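Local coordinates for protein serine protease inhibitor (Schistosoma haematobium, PDB 3STO) that probably inhibits serine-type endopeptidases, as a schistosome member of the serpin family, at residues F192-P204 against S245-I257. Sequence-based numbering, arbitrary orientation.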
ATOM      1  N   PHE A 192       2.939  -2.588   5.394  1.00 38.84           N
ATOM      2  CA  PHE A 192       1.861  -1.644   5.671  1.00 57.96           C
ATOM      3  C   PHE A 192       0.629  -2.378   6.154  1.00 45.44           C
ATOM      4  O   PHE A 192      -0.075  -3.038   5.379  1.00 33.91           O
ATOM      5  CB  PHE A 192       1.535  -0.819   4.441  1.00 62.68           C
ATOM      6  CG  PHE A 192       0.871   0.494   4.746  1.00 54.26           C
ATOM      7  CD1 PHE A 192      -0.525   0.589   4.801  1.00 44.21           C
ATOM      8  CD2 PHE A 192       1.644   1.645   4.946  1.00 48.40           C
ATOM      9  CE1 PHE A 192      -1.129   1.820   5.063  1.00 59.98           C
ATOM     10  CE2 PHE A 192       1.055   2.879   5.196  1.00 41.17           C
ATOM     11  CZ  PHE A 192      -0.331   2.978   5.255  1.00 46.41           C
ATOM     12  N   TYR A 193       0.389  -2.257   7.449  1.00 34.91           N
ATOM     13  CA  TYR A 193      -0.674  -3.011   8.092  1.00 43.62           C
ATOM     14  C   TYR A 193      -1.850  -2.089   8.425  1.00 33.56           C
ATOM     15  O   TYR A 193      -1.724  -1.137   9.209  1.00 27.15           O
ATOM     16  CB  TYR A 193      -0.126  -3.694   9.354  1.00 39.61           C
ATOM     17  CG  TYR A 193      -1.005  -4.745   9.997  1.00 36.30           C
ATOM     18  CD1 TYR A 193      -1.264  -5.943   9.365  1.00 44.48           C
ATOM     19  CD2 TYR A 193      -1.539  -4.548  11.266  1.00 40.34           C
ATOM     20  CE1 TYR A 193      -2.052  -6.924   9.977  1.00 54.20           C
ATOM     21  CE2 TYR A 193      -2.325  -5.509  11.888  1.00 39.84           C
ATOM     22  CZ  TYR A 193      -2.573  -6.698  11.244  1.00 55.66           C
ATOM     23  OH  TYR A 193      -3.357  -7.656  11.866  1.00 64.09           O
ATOM     24  N   PHE A 194      -2.984  -2.393   7.810  1.00 26.10           N
ATOM     25  CA  PHE A 194      -4.232  -1.735   8.104  1.00 25.68           C
ATOM     26  C   PHE A 194      -5.176  -2.710   8.806  1.00 29.09           C
ATOM     27  O   PHE A 194      -5.296  -3.851   8.408  1.00 30.78           O
ATOM     28  CB  PHE A 194      -4.867  -1.221   6.808  1.00 17.16           C
ATOM     29  CG  PHE A 194      -6.115  -0.437   7.028  1.00 21.82           C
ATOM     30  CD1 PHE A 194      -7.330  -1.086   7.253  1.00 14.60           C
ATOM     31  CD2 PHE A 194      -6.079   0.957   7.042  1.00 20.64           C
ATOM     32  CE1 PHE A 194      -8.512  -0.354   7.460  1.00 18.91           C
ATOM     33  CE2 PHE A 194      -7.238   1.699   7.249  1.00 18.84           C
ATOM     34  CZ  PHE A 194      -8.462   1.045   7.465  1.00 14.69           C
ATOM     35  N   ARG A 195      -5.864  -2.246   9.840  1.00 32.17           N
ATOM     36  CA  ARG A 195      -6.799  -3.090  10.569  1.00 21.54           C
ATOM     37  C   ARG A 195      -7.928  -2.284  11.229  1.00 27.40           C
ATOM     38  O   ARG A 195      -7.688  -1.344  11.997  1.00 26.96           O
ATOM     39  CB  ARG A 195      -6.059  -3.932  11.601  1.00 29.05           C
ATOM     40  CG  ARG A 195      -6.963  -4.876  12.376  1.00 44.11           C
ATOM     41  CD  ARG A 195      -6.620  -4.859  13.871  1.00 58.16           C
ATOM     42  NE  ARG A 195      -5.742  -5.951  14.276  1.00 59.22           N
ATOM     43  CZ  ARG A 195      -4.950  -5.909  15.343  1.00 68.14           C
ATOM     44  NH1 ARG A 195      -4.920  -4.813  16.092  1.00 57.55           N
ATOM     45  NH2 ARG A 195      -4.176  -6.949  15.656  1.00 61.17           N
ATOM     46  N   ASP A 196      -9.164  -2.647  10.890  1.00 23.10           N
ATOM     47  CA  ASP A 196     -10.334  -2.096  11.543  1.00 26.04           C
ATOM     48  C   ASP A 196     -11.598  -2.936  11.287  1.00 25.31           C
ATOM     49  O   ASP A 196     -11.687  -3.642  10.305  1.00 18.80           O
ATOM     50  CB  ASP A 196     -10.555  -0.648  11.109  1.00 20.97           C
ATOM     51  CG  ASP A 196     -11.409   0.152  12.117  1.00 27.88           C
ATOM     52  OD1 ASP A 196     -11.738  -0.404  13.193  1.00 26.78           O
ATOM     53  OD2 ASP A 196     -11.758   1.323  11.827  1.00 23.14           O
ATOM     54  N   PHE A 197     -12.565  -2.828  12.192  1.00 25.12           N
ATOM     55  CA  PHE A 197     -13.905  -3.380  12.020  1.00 15.93           C
ATOM     56  C   PHE A 197     -14.676  -2.534  11.029  1.00 24.82           C
ATOM     57  O   PHE A 197     -14.362  -1.342  10.848  1.00 24.97           O
ATOM     58  CB  PHE A 197     -14.647  -3.357  13.362  1.00 23.11           C
ATOM     59  CG  PHE A 197     -14.131  -4.346  14.362  1.00 32.71           C
ATOM     60  CD1 PHE A 197     -13.889  -5.660  14.002  1.00 39.55           C
ATOM     61  CD2 PHE A 197     -13.844  -3.957  15.650  1.00 51.89           C
ATOM     62  CE1 PHE A 197     -13.387  -6.572  14.914  1.00 36.96           C
ATOM     63  CE2 PHE A 197     -13.352  -4.868  16.569  1.00 49.39           C
ATOM     64  CZ  PHE A 197     -13.128  -6.177  16.197  1.00 50.34           C
ATOM     65  N   TRP A 198     -15.653  -3.159  10.364  1.00 20.32           N
ATOM     66  CA  TRP A 198     -16.663  -2.432   9.604  1.00 21.85           C
ATOM     67  C   TRP A 198     -17.433  -1.563  10.559  1.00 17.77           C
ATOM     68  O   TRP A 198     -17.685  -1.946  11.695  1.00 18.61           O
ATOM     69  CB  TRP A 198     -17.672  -3.365   8.913  1.00 12.24           C
ATOM     70  CG  TRP A 198     -17.056  -4.299   7.933  1.00 16.66           C
ATOM     71  CD1 TRP A 198     -16.963  -5.658   8.043  1.00 12.62           C
ATOM     72  CD2 TRP A 198     -16.406  -3.943   6.701  1.00 20.94           C
ATOM     73  NE1 TRP A 198     -16.301  -6.171   6.949  1.00 19.76           N
ATOM     74  CE2 TRP A 198     -15.953  -5.144   6.107  1.00 17.74           C
ATOM     75  CE3 TRP A 198     -16.161  -2.720   6.041  1.00 20.45           C
ATOM     76  CZ2 TRP A 198     -15.276  -5.168   4.881  1.00 17.41           C
ATOM     77  CZ3 TRP A 198     -15.485  -2.743   4.828  1.00 18.37           C
ATOM     78  CH2 TRP A 198     -15.055  -3.964   4.255  1.00 17.46           C
ATOM     79  N   GLN A 199     -17.799  -0.385  10.084  1.00 18.04           N
ATOM     80  CA  GLN A 199     -18.788   0.419  10.773  1.00 23.58           C
ATOM     81  C   GLN A 199     -20.100  -0.409  10.906  1.00 25.41           C
ATOM     82  O   GLN A 199     -20.737  -0.410  11.957  1.00 17.51           O
ATOM     83  CB  GLN A 199     -18.982   1.754  10.036  1.00 16.48           C
ATOM     84  CG  GLN A 199     -19.749   2.797  10.816  1.00 16.67           C
ATOM     85  CD  GLN A 199     -21.244   2.449  10.907  1.00 31.85           C
ATOM     86  OE1 GLN A 199     -21.839   1.989   9.941  1.00 30.90           O
ATOM     87  NE2 GLN A 199     -21.835   2.651  12.075  1.00 28.51           N
ATOM     88  N   SER A 200     -20.463  -1.131   9.840  1.00 19.08           N
ATOM     89  CA  SER A 200     -21.587  -2.083   9.853  1.00 19.39           C
ATOM     90  C   SER A 200     -21.228  -3.494   9.309  1.00 19.71           C
ATOM     91  O   SER A 200     -21.247  -3.744   8.106  1.00 18.69           O
ATOM     92  CB  SER A 200     -22.760  -1.499   9.080  1.00 15.30           C
ATOM     93  OG  SER A 200     -23.751  -2.475   9.003  1.00 39.03           O
ATOM     94  N   PRO A 201     -20.914  -4.426  10.206  1.00 19.92           N
ATOM     95  CA  PRO A 201     -20.362  -5.733   9.853  1.00 18.53           C
ATOM     96  C   PRO A 201     -21.395  -6.634   9.227  1.00 23.14           C
ATOM     97  O   PRO A 201     -22.580  -6.422   9.432  1.00 28.38           O
ATOM     98  CB  PRO A 201     -19.942  -6.316  11.221  1.00 19.03           C
ATOM     99  CG  PRO A 201     -20.115  -5.223  12.185  1.00 19.79           C
ATOM    100  CD  PRO A 201     -21.149  -4.326  11.651  1.00 23.21           C
ATOM    101  N   PHE A 202     -20.938  -7.618   8.464  1.00 24.96           N
ATOM    102  CA  PHE A 202     -21.812  -8.592   7.831  1.00 18.05           C
ATOM    103  C   PHE A 202     -22.175  -9.588   8.897  1.00 19.39           C
ATOM    104  O   PHE A 202     -21.386  -9.826   9.792  1.00 22.22           O
ATOM    105  CB  PHE A 202     -21.080  -9.330   6.702  1.00 17.86           C
ATOM    106  CG  PHE A 202     -20.719  -8.460   5.512  1.00 17.34           C
ATOM    107  CD1 PHE A 202     -19.518  -7.755   5.484  1.00 12.22           C
ATOM    108  CD2 PHE A 202     -21.578  -8.369   4.414  1.00 15.62           C
ATOM    109  CE1 PHE A 202     -19.170  -6.989   4.383  1.00 12.87           C
ATOM    110  CE2 PHE A 202     -21.252  -7.598   3.303  1.00 13.78           C
ATOM    111  CZ  PHE A 202     -20.018  -6.893   3.289  1.00 14.42           C
ATOM    112  N   GLU A 203     -23.379 -10.149   8.813  1.00 29.84           N
ATOM    113  CA  GLU A 203     -23.792 -11.253   9.670  1.00 22.78           C
ATOM    114  C   GLU A 203     -23.365 -12.529   8.960  1.00 21.91           C
ATOM    115  O   GLU A 203     -23.766 -12.754   7.827  1.00 26.40           O
ATOM    116  CB  GLU A 203     -25.321 -11.221   9.832  1.00 38.98           C
ATOM    117  CG  GLU A 203     -25.878 -11.642  11.216  1.00 40.32           C
ATOM    118  CD  GLU A 203     -25.204 -12.875  11.783  1.00 44.18           C
ATOM    119  OE1 GLU A 203     -25.339 -13.949  11.185  1.00 41.97           O
ATOM    120  OE2 GLU A 203     -24.516 -12.778  12.826  1.00 59.02           O
ATOM    121  N   PRO A 204     -22.523 -13.347   9.603  1.00 25.59           N
ATOM    122  CA  PRO A 204     -21.976 -14.609   9.076  1.00 22.64           C
ATOM    123  C   PRO A 204     -23.045 -15.618   8.634  1.00 30.00           C
ATOM    124  O   PRO A 204     -22.837 -16.361   7.663  1.00 27.44           O
ATOM    125  CB  PRO A 204     -21.231 -15.196  10.278  1.00 26.41           C
ATOM    126  CG  PRO A 204     -20.929 -14.041  11.130  1.00 23.29           C
ATOM    127  CD  PRO A 204     -22.068 -13.087  10.975  1.00 22.90           C
ATOM    128  N   SER A 245     -19.000   2.650  -1.430  1.00 22.12           N
ATOM    129  CA  SER A 245     -18.038   2.969  -0.379  1.00 19.65           C
ATOM    130  C   SER A 245     -18.579   2.422   0.923  1.00 24.16           C
ATOM    131  O   SER A 245     -19.677   2.767   1.330  1.00 28.93           O
ATOM    132  CB  SER A 245     -17.871   4.463  -0.277  1.00 19.60           C
ATOM    133  OG  SER A 245     -16.685   4.735   0.401  1.00 26.82           O
ATOM    134  N   LYS A 246     -17.835   1.535   1.557  1.00 18.93           N
ATOM    135  CA  LYS A 246     -18.315   0.913   2.770  1.00 14.72           C
ATOM    136  C   LYS A 246     -17.372   1.322   3.890  1.00 22.46           C
ATOM    137  O   LYS A 246     -16.235   0.874   3.954  1.00 17.75           O
ATOM    138  CB  LYS A 246     -18.358  -0.602   2.644  1.00 12.64           C
ATOM    139  CG  LYS A 246     -18.782  -1.293   3.922  1.00 20.98           C
ATOM    140  CD  LYS A 246     -19.025  -2.795   3.736  1.00 20.26           C
ATOM    141  CE  LYS A 246     -19.445  -3.467   5.059  1.00 15.44           C
ATOM    142  NZ  LYS A 246     -20.586  -2.774   5.693  1.00 16.57           N
ATOM    143  N   PRO A 247     -17.856   2.175   4.790  1.00 25.69           N
ATOM    144  CA  PRO A 247     -16.991   2.764   5.816  1.00 19.84           C
ATOM    145  C   PRO A 247     -16.472   1.765   6.850  1.00 15.69           C
ATOM    146  O   PRO A 247     -17.132   0.809   7.261  1.00 20.36           O
ATOM    147  CB  PRO A 247     -17.902   3.805   6.499  1.00 26.94           C
ATOM    148  CG  PRO A 247     -19.190   3.838   5.697  1.00 26.98           C
ATOM    149  CD  PRO A 247     -19.273   2.537   4.961  1.00 17.97           C
ATOM    150  N   LEU A 248     -15.257   2.022   7.301  1.00 20.78           N
ATOM    151  CA  LEU A 248     -14.707   1.299   8.425  1.00 18.44           C
ATOM    152  C   LEU A 248     -15.157   1.985   9.696  1.00 16.58           C
ATOM    153  O   LEU A 248     -15.841   3.018   9.652  1.00 13.73           O
ATOM    154  CB  LEU A 248     -13.181   1.167   8.299  1.00 17.90           C
ATOM    155  CG  LEU A 248     -13.056   0.099   7.201  1.00 24.09           C
ATOM    156  CD1 LEU A 248     -12.177   0.523   6.091  1.00 12.71           C
ATOM    157  CD2 LEU A 248     -12.746  -1.318   7.766  1.00 21.63           C
ATOM    158  N   ASN A 249     -14.837   1.389  10.826  1.00 13.62           N
ATOM    159  CA  ASN A 249     -15.416   1.870  12.047  1.00 19.33           C
ATOM    160  C   ASN A 249     -14.831   3.233  12.418  1.00 23.67           C
ATOM    161  O   ASN A 249     -15.540   4.126  12.832  1.00 23.03           O
ATOM    162  CB  ASN A 249     -15.241   0.871  13.181  1.00 23.24           C
ATOM    163  CG  ASN A 249     -16.100   1.239  14.355  1.00 31.15           C
ATOM    164  OD1 ASN A 249     -17.301   1.489  14.189  1.00 33.29           O
ATOM    165  ND2 ASN A 249     -15.500   1.351  15.522  1.00 25.09           N
ATOM    166  N   ASN A 250     -13.529   3.385  12.244  1.00 19.07           N
ATOM    167  CA  ASN A 250     -12.969   4.706  12.162  1.00 17.54           C
ATOM    168  C   ASN A 250     -13.310   5.231  10.763  1.00 20.04           C
ATOM    169  O   ASN A 250     -12.753   4.784   9.746  1.00 20.84           O
ATOM    170  CB  ASN A 250     -11.454   4.674  12.450  1.00 18.30           C
ATOM    171  CG  ASN A 250     -10.846   6.066  12.482  1.00 21.24           C
ATOM    172  OD1 ASN A 250     -11.340   6.964  11.801  1.00 16.88           O
ATOM    173  ND2 ASN A 250      -9.788   6.256  13.280  1.00 15.82           N
ATOM    174  N   THR A 251     -14.254   6.153  10.692  1.00 16.04           N
ATOM    175  CA  THR A 251     -14.854   6.451   9.404  1.00 15.64           C
ATOM    176  C   THR A 251     -14.058   7.387   8.506  1.00 25.38           C
ATOM    177  O   THR A 251     -14.529   7.791   7.433  1.00 28.57           O
ATOM    178  CB  THR A 251     -16.298   6.932   9.543  1.00 29.99           C
ATOM    179  OG1 THR A 251     -16.316   8.235  10.138  1.00 25.98           O
ATOM    180  CG2 THR A 251     -17.108   5.920  10.377  1.00 16.56           C
ATOM    181  N   ARG A 252     -12.849   7.733   8.935  1.00 20.96           N
ATOM    182  CA  ARG A 252     -11.912   8.402   8.045  1.00 22.04           C
ATOM    183  C   ARG A 252     -11.518   7.444   6.871  1.00 22.52           C
ATOM    184  O   ARG A 252     -11.211   7.860   5.757  1.00 18.47           O
ATOM    185  CB  ARG A 252     -10.674   8.832   8.851  1.00 18.61           C
ATOM    186  CG  ARG A 252      -9.424   8.929   8.002  1.00 21.18           C
ATOM    187  CD  ARG A 252      -8.290   9.585   8.739  1.00 18.65           C
ATOM    188  NE  ARG A 252      -7.175   9.854   7.835  1.00 20.33           N
ATOM    189  CZ  ARG A 252      -6.004  10.344   8.230  1.00 23.10           C
ATOM    190  NH1 ARG A 252      -5.798  10.607   9.514  1.00 21.30           N
ATOM    191  NH2 ARG A 252      -5.044  10.566   7.347  1.00 25.85           N
ATOM    192  N   PHE A 253     -11.522   6.153   7.151  1.00 16.63           N
ATOM    193  CA  PHE A 253     -11.190   5.149   6.171  1.00 22.90           C
ATOM    194  C   PHE A 253     -12.450   4.435   5.670  1.00 31.17           C
ATOM    195  O   PHE A 253     -13.368   4.141   6.444  1.00 21.46           O
ATOM    196  CB  PHE A 253     -10.198   4.155   6.785  1.00 16.75           C
ATOM    197  CG  PHE A 253      -8.951   4.817   7.290  1.00 20.31           C
ATOM    198  CD1 PHE A 253      -8.024   5.354   6.383  1.00 17.03           C
ATOM    199  CD2 PHE A 253      -8.702   4.930   8.663  1.00 15.42           C
ATOM    200  CE1 PHE A 253      -6.869   5.997   6.845  1.00 22.08           C
ATOM    201  CE2 PHE A 253      -7.571   5.549   9.113  1.00 16.51           C
ATOM    202  CZ  PHE A 253      -6.656   6.103   8.201  1.00 18.79           C
ATOM    203  N   THR A 254     -12.482   4.174   4.363  1.00 30.18           N
ATOM    204  CA  THR A 254     -13.589   3.454   3.744  1.00 22.02           C
ATOM    205  C   THR A 254     -13.081   2.455   2.709  1.00 22.34           C
ATOM    206  O   THR A 254     -12.004   2.631   2.139  1.00 21.07           O
ATOM    207  CB  THR A 254     -14.608   4.428   3.131  1.00 21.97           C
ATOM    208  OG1 THR A 254     -15.720   3.691   2.660  1.00 39.12           O
ATOM    209  CG2 THR A 254     -14.020   5.224   1.978  1.00 17.71           C
ATOM    210  N   PHE A 255     -13.825   1.370   2.520  1.00 18.45           N
ATOM    211  CA  PHE A 255     -13.469   0.370   1.532  1.00 15.25           C
ATOM    212  C   PHE A 255     -14.248   0.645   0.273  1.00 14.44           C
ATOM    213  O   PHE A 255     -15.462   0.574   0.292  1.00 18.68           O
ATOM    214  CB  PHE A 255     -13.811  -1.009   2.052  1.00 19.75           C
ATOM    215  CG  PHE A 255     -13.342  -2.121   1.179  1.00 10.76           C
ATOM    216  CD1 PHE A 255     -11.971  -2.352   0.991  1.00 17.09           C
ATOM    217  CD2 PHE A 255     -14.257  -3.006   0.630  1.00 12.90           C
ATOM    218  CE1 PHE A 255     -11.510  -3.443   0.202  1.00 15.45           C
ATOM    219  CE2 PHE A 255     -13.823  -4.092  -0.166  1.00 16.96           C
ATOM    220  CZ  PHE A 255     -12.433  -4.299  -0.372  1.00 23.11           C
ATOM    221  N   VAL A 256     -13.548   1.007  -0.799  1.00 13.86           N
ATOM    222  CA  VAL A 256     -14.161   1.378  -2.059  1.00 14.87           C
ATOM    223  C   VAL A 256     -14.053   0.207  -3.035  1.00 21.81           C
ATOM    224  O   VAL A 256     -12.955  -0.279  -3.273  1.00 16.68           O
ATOM    225  CB  VAL A 256     -13.508   2.646  -2.621  1.00 17.03           C
ATOM    226  CG1 VAL A 256     -14.046   2.975  -4.042  1.00 12.84           C
ATOM    227  CG2 VAL A 256     -13.731   3.825  -1.638  1.00 15.29           C
ATOM    228  N   ILE A 257     -15.197  -0.266  -3.549  1.00 15.87           N
ATOM    229  CA  ILE A 257     -15.229  -1.324  -4.558  1.00 11.70           C
ATOM    230  C   ILE A 257     -15.618  -0.745  -5.887  1.00 14.38           C
ATOM    231  O   ILE A 257     -16.554   0.043  -5.992  1.00 16.04           O
ATOM    232  CB  ILE A 257     -16.164  -2.476  -4.180  1.00 19.11           C
ATOM    233  CG1 ILE A 257     -15.911  -2.896  -2.718  1.00 18.10           C
ATOM    234  CG2 ILE A 257     -16.027  -3.677  -5.160  1.00 13.30           C
ATOM    235  CD1 ILE A 257     -17.171  -3.425  -2.035  1.00 20.25           C
TER
HETATM  236  O   HOH W   1     -19.872  -0.421   7.253  1.00 18.62           O
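Lys246 lays its aliphatic chain across one face of the Trp198 indole, CE standing 3.8 Å from the centroid of the six-membered ring in a CH-pi contact. Extended as far as CE, the lysine then bends at its last torsion (chi4 52°), which carries NZ to Ser200 O at 2.7 Å; NZ also bonds Gln227 and a water that bridges Ser200 N and Pro247 O.

Two edge-to-face aromatic pairs flank Leu248: Phe194 turns its edge to the Phe253 face, planes 86° apart, and Trp198 points its edge at the Phe255 face in an offset version. Leu248 CD1 touches Phe194 CZ at 4.0 Å, while CD2 lies against the backbone carbonyls of Asp196 and Phe197.

Backbone bonds bracket the single Trp198–Leu248 bridge: Asn249 N to Phe197 O (2.8 Å) and Gln199 N to Pro247 O (3.1 Å). Asp196 OD2 receives Asn250 N through its syn lone pair, nearly straight at 170°, as Asn250 enters a type I turn; Thr105 bonds the other carboxylate oxygen.

The contact thus joins the end of strand 186-197 and the loop that follows it to the hairpin of strands 241-247 and 253-260 in the serpin fold, with strands 112-124 and 381-387 packing around Phe194 and Phe253, and strand 287-305 beside Phe202 and Lys246.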